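Local coordinates for GrgF (Penicillium sp. sh18, PDB 6LZH), which acts as a polyketide transferase of the alpha/beta hydrolase fold in the biosynthesis of gregatin A, a fungal polyketide with an alkylated furanone core, at residues Y66-R69 with G70-A73; P102-E106 with K107-L111; W218-L221 with N222-Q225. All blocks are in the same frame, centred on the assembly; numbering follows the deposited sequence.

Interaction 1 of 3, residues Y66-R69 with G70-A73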
# COMPACT_ATOMS: atom_id res chain seq x y z
N TYR A 66 5.24 -11.81 18.21
CA TYR A 66 3.80 -11.92 18.04
C TYR A 66 3.41 -12.45 16.67
O TYR A 66 4.19 -12.41 15.71
CB TYR A 66 3.11 -10.59 18.33
CG TYR A 66 3.31 -9.44 17.36
CD1 TYR A 66 2.61 -9.38 16.16
CD2 TYR A 66 4.14 -8.38 17.69
CE1 TYR A 66 2.75 -8.32 15.31
CE2 TYR A 66 4.29 -7.28 16.84
CZ TYR A 66 3.58 -7.26 15.65
OH TYR A 66 3.71 -6.19 14.79
N ASP A 67 2.18 -12.98 16.60
CA ASP A 67 1.64 -13.49 15.35
C ASP A 67 1.07 -12.32 14.56
O ASP A 67 0.26 -11.56 15.11
CB ASP A 67 0.56 -14.55 15.59
CG ASP A 67 1.13 -15.88 16.06
OD1 ASP A 67 2.18 -16.30 15.54
OD2 ASP A 67 0.52 -16.54 16.93
N PRO A 68 1.51 -12.10 13.33
CA PRO A 68 0.92 -11.03 12.52
C PRO A 68 -0.55 -11.29 12.27
O PRO A 68 -1.08 -12.37 12.54
CB PRO A 68 1.73 -11.07 11.22
CG PRO A 68 3.01 -11.78 11.58
CD PRO A 68 2.62 -12.77 12.63
N ARG A 69 -1.23 -10.26 11.77
CA ARG A 69 -2.63 -10.37 11.40
C ARG A 69 -2.89 -11.62 10.59
O ARG A 69 -2.18 -11.91 9.63
CB ARG A 69 -3.04 -9.14 10.59
CG ARG A 69 -4.53 -9.00 10.45
CD ARG A 69 -5.07 -9.68 9.22
NE ARG A 69 -4.77 -8.95 8.00
CZ ARG A 69 -5.14 -9.37 6.80
NH1 ARG A 69 -4.84 -8.66 5.71
NH2 ARG A 69 -5.79 -10.52 6.68
N GLY A 70 -3.95 -12.34 10.95
CA GLY A 70 -4.42 -13.46 10.15
C GLY A 70 -3.57 -14.70 10.27
O GLY A 70 -3.69 -15.61 9.45
N ILE A 71 -2.70 -14.77 11.27
CA ILE A 71 -1.73 -15.85 11.42
C ILE A 71 -1.79 -16.35 12.86
O ILE A 71 -2.01 -15.55 13.78
CB ILE A 71 -0.31 -15.35 11.07
CG1 ILE A 71 -0.21 -14.92 9.60
CG2 ILE A 71 0.74 -16.38 11.43
CD1 ILE A 71 -0.03 -16.08 8.64
N GLY A 72 -1.62 -17.66 13.05
CA GLY A 72 -1.39 -18.18 14.39
C GLY A 72 -2.56 -17.87 15.31
O GLY A 72 -3.72 -18.12 14.98
N ALA A 73 -2.25 -17.28 16.47
CA ALA A 73 -3.24 -16.94 17.48
C ALA A 73 -3.89 -15.57 17.29
O ALA A 73 -4.78 -15.22 18.07
CB ALA A 73 -2.60 -17.01 18.87

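Interaction 2 of 3, residues P102-E106 with K107-L111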
# COMPACT_ATOMS: atom_id res chain seq x y z
N PRO A 102 7.00 -0.97 31.99
CA PRO A 102 8.05 -0.32 32.80
C PRO A 102 9.40 -0.99 32.70
O PRO A 102 10.40 -0.41 33.16
CB PRO A 102 7.50 -0.39 34.24
CG PRO A 102 6.15 -1.09 34.16
CD PRO A 102 6.05 -1.75 32.82
N LEU A 103 9.49 -2.20 32.13
CA LEU A 103 10.78 -2.81 31.85
C LEU A 103 11.42 -2.26 30.58
O LEU A 103 12.58 -2.57 30.30
CB LEU A 103 10.63 -4.34 31.71
CG LEU A 103 10.60 -5.17 32.99
CD1 LEU A 103 10.39 -6.64 32.67
CD2 LEU A 103 11.87 -4.99 33.82
N VAL A 104 10.70 -1.45 29.80
CA VAL A 104 11.15 -1.03 28.48
C VAL A 104 11.54 0.44 28.54
O VAL A 104 10.70 1.31 28.79
CB VAL A 104 10.07 -1.27 27.41
CG1 VAL A 104 10.55 -0.74 26.06
CG2 VAL A 104 9.74 -2.74 27.33
N ASN A 105 12.82 0.71 28.30
CA ASN A 105 13.31 2.06 28.05
C ASN A 105 12.84 2.50 26.67
O ASN A 105 13.25 1.93 25.66
CB ASN A 105 14.83 2.07 28.14
CG ASN A 105 15.44 3.44 27.90
OD1 ASN A 105 14.89 4.28 27.19
ND2 ASN A 105 16.61 3.66 28.49
N GLU A 106 12.01 3.56 26.62
CA GLU A 106 11.38 3.89 25.35
C GLU A 106 12.36 4.46 24.34
O GLU A 106 11.99 4.61 23.17
CB GLU A 106 10.23 4.87 25.57
CG GLU A 106 10.64 6.17 26.22
CD GLU A 106 9.52 7.18 26.24
OE1 GLU A 106 9.80 8.40 26.27
OE2 GLU A 106 8.34 6.75 26.21
N LYS A 107 13.59 4.77 24.73
CA LYS A 107 14.61 5.17 23.77
C LYS A 107 15.48 3.99 23.33
O LYS A 107 16.46 4.20 22.61
CB LYS A 107 15.48 6.29 24.37
CG LYS A 107 14.82 7.68 24.27
CD LYS A 107 15.20 8.61 25.43
CE LYS A 107 15.26 7.87 26.78
NZ LYS A 107 15.05 8.73 28.02
N GLN A 108 15.13 2.76 23.72
CA GLN A 108 15.89 1.56 23.37
C GLN A 108 14.98 0.47 22.82
O GLN A 108 15.10 -0.70 23.17
CB GLN A 108 16.69 1.04 24.57
CG GLN A 108 17.59 2.10 25.21
CD GLN A 108 18.38 1.55 26.37
OE1 GLN A 108 17.85 0.81 27.21
NE2 GLN A 108 19.66 1.91 26.44
N ILE A 109 14.05 0.84 21.96
CA ILE A 109 13.14 -0.12 21.35
C ILE A 109 13.62 -0.38 19.94
O ILE A 109 13.63 0.54 19.11
CB ILE A 109 11.69 0.37 21.36
CG1 ILE A 109 11.20 0.47 22.81
CG2 ILE A 109 10.81 -0.57 20.54
CD1 ILE A 109 9.80 1.05 22.97
N ALA A 110 14.02 -1.61 19.67
CA ALA A 110 14.52 -2.01 18.37
C ALA A 110 13.54 -2.95 17.68
O ALA A 110 12.67 -3.56 18.32
CB ALA A 110 15.91 -2.66 18.51
N LEU A 111 13.64 -3.04 16.36
CA LEU A 111 12.86 -3.97 15.56
C LEU A 111 13.81 -4.99 14.95
O LEU A 111 14.92 -4.65 14.54
CB LEU A 111 12.11 -3.25 14.44
CG LEU A 111 11.15 -2.12 14.84
CD1 LEU A 111 10.46 -1.55 13.58
CD2 LEU A 111 10.13 -2.64 15.86
O HOH W 1 13.43 3.61 20.96

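Interaction 3 of 3, residues W218-L221 with N222-Q225. With NA (sodium ion), chain D.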
# COMPACT_ATOMS: atom_id res chain seq x y z
N TRP A 218 3.70 -2.92 -3.37
CA TRP A 218 4.62 -2.78 -2.24
C TRP A 218 6.03 -3.00 -2.77
O TRP A 218 6.35 -4.08 -3.27
CB TRP A 218 4.27 -3.78 -1.14
CG TRP A 218 5.13 -3.63 0.07
CD1 TRP A 218 6.20 -4.41 0.41
CD2 TRP A 218 5.00 -2.65 1.10
NE1 TRP A 218 6.75 -3.96 1.60
CE2 TRP A 218 6.02 -2.89 2.05
CE3 TRP A 218 4.10 -1.59 1.33
CZ2 TRP A 218 6.18 -2.12 3.20
CZ3 TRP A 218 4.27 -0.81 2.48
CH2 TRP A 218 5.30 -1.09 3.40
N ASN A 219 6.86 -1.97 -2.68
CA ASN A 219 8.25 -2.04 -3.14
C ASN A 219 9.11 -1.44 -2.04
O ASN A 219 9.20 -0.21 -1.93
CB ASN A 219 8.44 -1.32 -4.46
CG ASN A 219 9.87 -1.40 -4.96
OD1 ASN A 219 10.73 -2.03 -4.32
ND2 ASN A 219 10.14 -0.76 -6.10
N ILE A 220 9.71 -2.31 -1.23
CA ILE A 220 10.53 -1.88 -0.10
C ILE A 220 11.66 -0.96 -0.55
O ILE A 220 12.07 -0.06 0.18
CB ILE A 220 11.04 -3.13 0.66
CG1 ILE A 220 11.71 -2.74 1.98
CG2 ILE A 220 11.97 -3.98 -0.19
CD1 ILE A 220 10.77 -1.95 2.88
N LEU A 221 12.17 -1.17 -1.77
CA LEU A 221 13.23 -0.30 -2.28
C LEU A 221 12.80 1.16 -2.35
O LEU A 221 13.66 2.04 -2.35
CB LEU A 221 13.68 -0.77 -3.67
CG LEU A 221 14.33 -2.14 -3.80
CD1 LEU A 221 14.87 -2.35 -5.21
CD2 LEU A 221 15.43 -2.34 -2.79
N ASN A 222 11.50 1.43 -2.37
CA ASN A 222 11.03 2.81 -2.48
C ASN A 222 10.98 3.56 -1.16
O ASN A 222 10.77 4.78 -1.17
CB ASN A 222 9.63 2.83 -3.09
CG ASN A 222 9.65 2.68 -4.61
OD1 ASN A 222 8.63 2.87 -5.27
ND2 ASN A 222 10.81 2.34 -5.17
N VAL A 223 11.15 2.88 -0.01
CA VAL A 223 11.04 3.59 1.25
C VAL A 223 12.25 3.39 2.16
O VAL A 223 12.38 4.09 3.17
CB VAL A 223 9.73 3.22 1.99
CG1 VAL A 223 8.52 3.32 1.04
CG2 VAL A 223 9.81 1.83 2.63
N VAL A 224 13.14 2.45 1.83
CA VAL A 224 14.25 2.18 2.75
C VAL A 224 15.22 3.36 2.85
O VAL A 224 15.95 3.49 3.85
CB VAL A 224 15.00 0.89 2.39
CG1 VAL A 224 14.13 -0.32 2.67
CG2 VAL A 224 15.52 0.93 0.94
N GLN A 225 15.23 4.26 1.86
CA GLN A 225 16.07 5.44 1.97
C GLN A 225 15.63 6.35 3.11
O GLN A 225 16.43 7.19 3.56
CB GLN A 225 16.09 6.22 0.65
CG GLN A 225 14.80 6.92 0.32
CD GLN A 225 13.90 6.08 -0.59
OE1 GLN A 225 13.91 4.84 -0.52
NE2 GLN A 225 13.15 6.76 -1.46
NA NA D . 6.42 -6.02 -4.24
O HOH W 2 6.40 -4.63 -6.20
O HOH W 3 8.90 -6.16 -5.00
O HOH W 4 7.03 -7.36 -2.24

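Interaction 1 of 3, residues Y66-R69 with G70-A73
D67 reaches forward across the turn that follows it and takes up the backbone N-H of A73. The bond from A73 N to D67 OD2 is 2.9 Å long and almost straight (177° at the hydrogen), yet the N-H arrives from above the carboxylate, 48° out of its plane. With chi1 at -74°, CG sits beside the backbone N and the carboxylate is held over G72, whose CA lies 3.6 Å from D67 OD2. The same oxygen forms a salt bridge with K45, so a backbone amide and an ammonium group share it and probably stabilise its negative charge.

The tight part is the buried inner face of the loop. D67 CB comes within 3.3 Å of I71 O, while I71 CB stands 3.4 Å from P68 O and 4.2 Å from P68 CD. A weak bond, I71 N to P68 O at 3.2 Å, closes the type II beta turn from P68 to I71, with G70 in the position where phi is positive.

The looser part is at G72, again with positive phi, and A73, both exposed; A73 CB approaches D67 OD2 only to 3.7 Å. R69 points away from 70-73 and is fastened elsewhere, its bent chain carrying the guanidinium to Q86 and into a salt bridge with D81. D67 O accepts a bond from S74 OG, which ties the residue just after A73 back to D67. Sequence and turn together match the D-x-R-G-x-G-x-S loop that follows a central strand in many alpha/beta hydrolases.

Interaction 2 of 3, residues P102-E106 with K107-L111
N105 and Q108 are joined across a type I beta turn at the corner where the chain leaves strand 104-105 and enters strand 108-114 of the central sheet, in which Q108 and A110 pair by backbone with A34 of strand 32-38. Two direct hydrogen bonds define the turn. Q108 N donates to N105 O at 2.8 Å, from well above the carbonyl plane. K107 N donates to N105 OD1, also at 2.8 Å, tilted 24° from the plane of the side-chain carbonyl. This second bond makes an Asx turn inside the beta turn, and chi1 of -179° serves it: CG lies beside the carbonyl carbon, which carries the amide forward over the next peptides.

One water adds to the backbone bonding. It donates to E106 O at 2.8 Å and accepts from I109 N at 3.0 Å, bridging the turn to I109 on the strand.

Amide packing comes next. The side chain of Q108 crosses that of N105 at a slant, the two amide planes 32° apart, with Q108 CD 3.5 Å from N105 ND2. Q108 NE2 finds its hydrogen bond elsewhere, on M292 O near the C-terminus.

Apolar contact occupies the buried side. V104 and I109 cross at about a right angle: V104 CG1 meets I109 CG1 at 3.5 Å and I109 CD1 at 3.6 Å. F98 and K99 of helix 84-99 extend this packing.

Charge plays little part across the turn, since E106 OE1 and K107 NZ, both exposed, remain 5.5 Å apart. The chemistry therefore implies a corner fixed by a backbone bond, the bond to N105 OD1, one water bridge and a V104-I109 apolar contact, with no salt bridge between its two charged residues.

Interaction 3 of 3, residues W218-L221 with N222-Q225
I220 meets V223 and V224 through both its backbone and its side chain, in a compact turn with i+3 and i+4 bonds, in the loop between helix 209-216 and strand 232-237 of this alpha/beta hydrolase fold. I220 O accepts two N-H groups: V223 N at 3.1 Å, from above the carbonyl plane, and V224 N at 3.2 Å, a donor nearly in line with C=O (175°) although its N-H is bent away (138°).

From CB the I220 side chain sets out away from V223 and V224, and chi1 of -171° swings CG1 beside the carbonyl carbon and back toward them. CG1 then meets V224 CG1 at 3.5 Å, closer than carbons usually pack. At the tip, CD1 lies 3.7 Å from V224 CG1 and 3.9 Å from V223 CG2, in contact with both valines, while N119 and A123 of helix 116-127 also touch this side chain.

N222 N bonds N219 O at 2.9 Å, and N222 OD1 accepts from N219 ND2 of the second subunit, which puts the turn at the dimer interface. Just upstream, W218 O binds a sodium ion at 2.2 Å, alongside three waters and S215 O.

How the interactions relate
The three contacts follow one another along the chain, all within the alpha/beta hydrolase fold, with centres 22 to 25 Å apart and no direct touch; the nearest atoms, those of interactions 1 and 2, are about 7 Å apart. Interactions 1 and 3 lie on opposite sides of the chain's centre. All three have residues packed on helix 84-99, and interactions 2 and 3 share helix 116-127 as well. The central sheet links them further: interaction 1 leaves strand 62-66, interaction 2 enters strand 108-114, which leads to C115, the probable nucleophile, and interaction 3 precedes strand 232-237. They thus shape separate connections around one sheet, and interaction 3 also meets the second subunit.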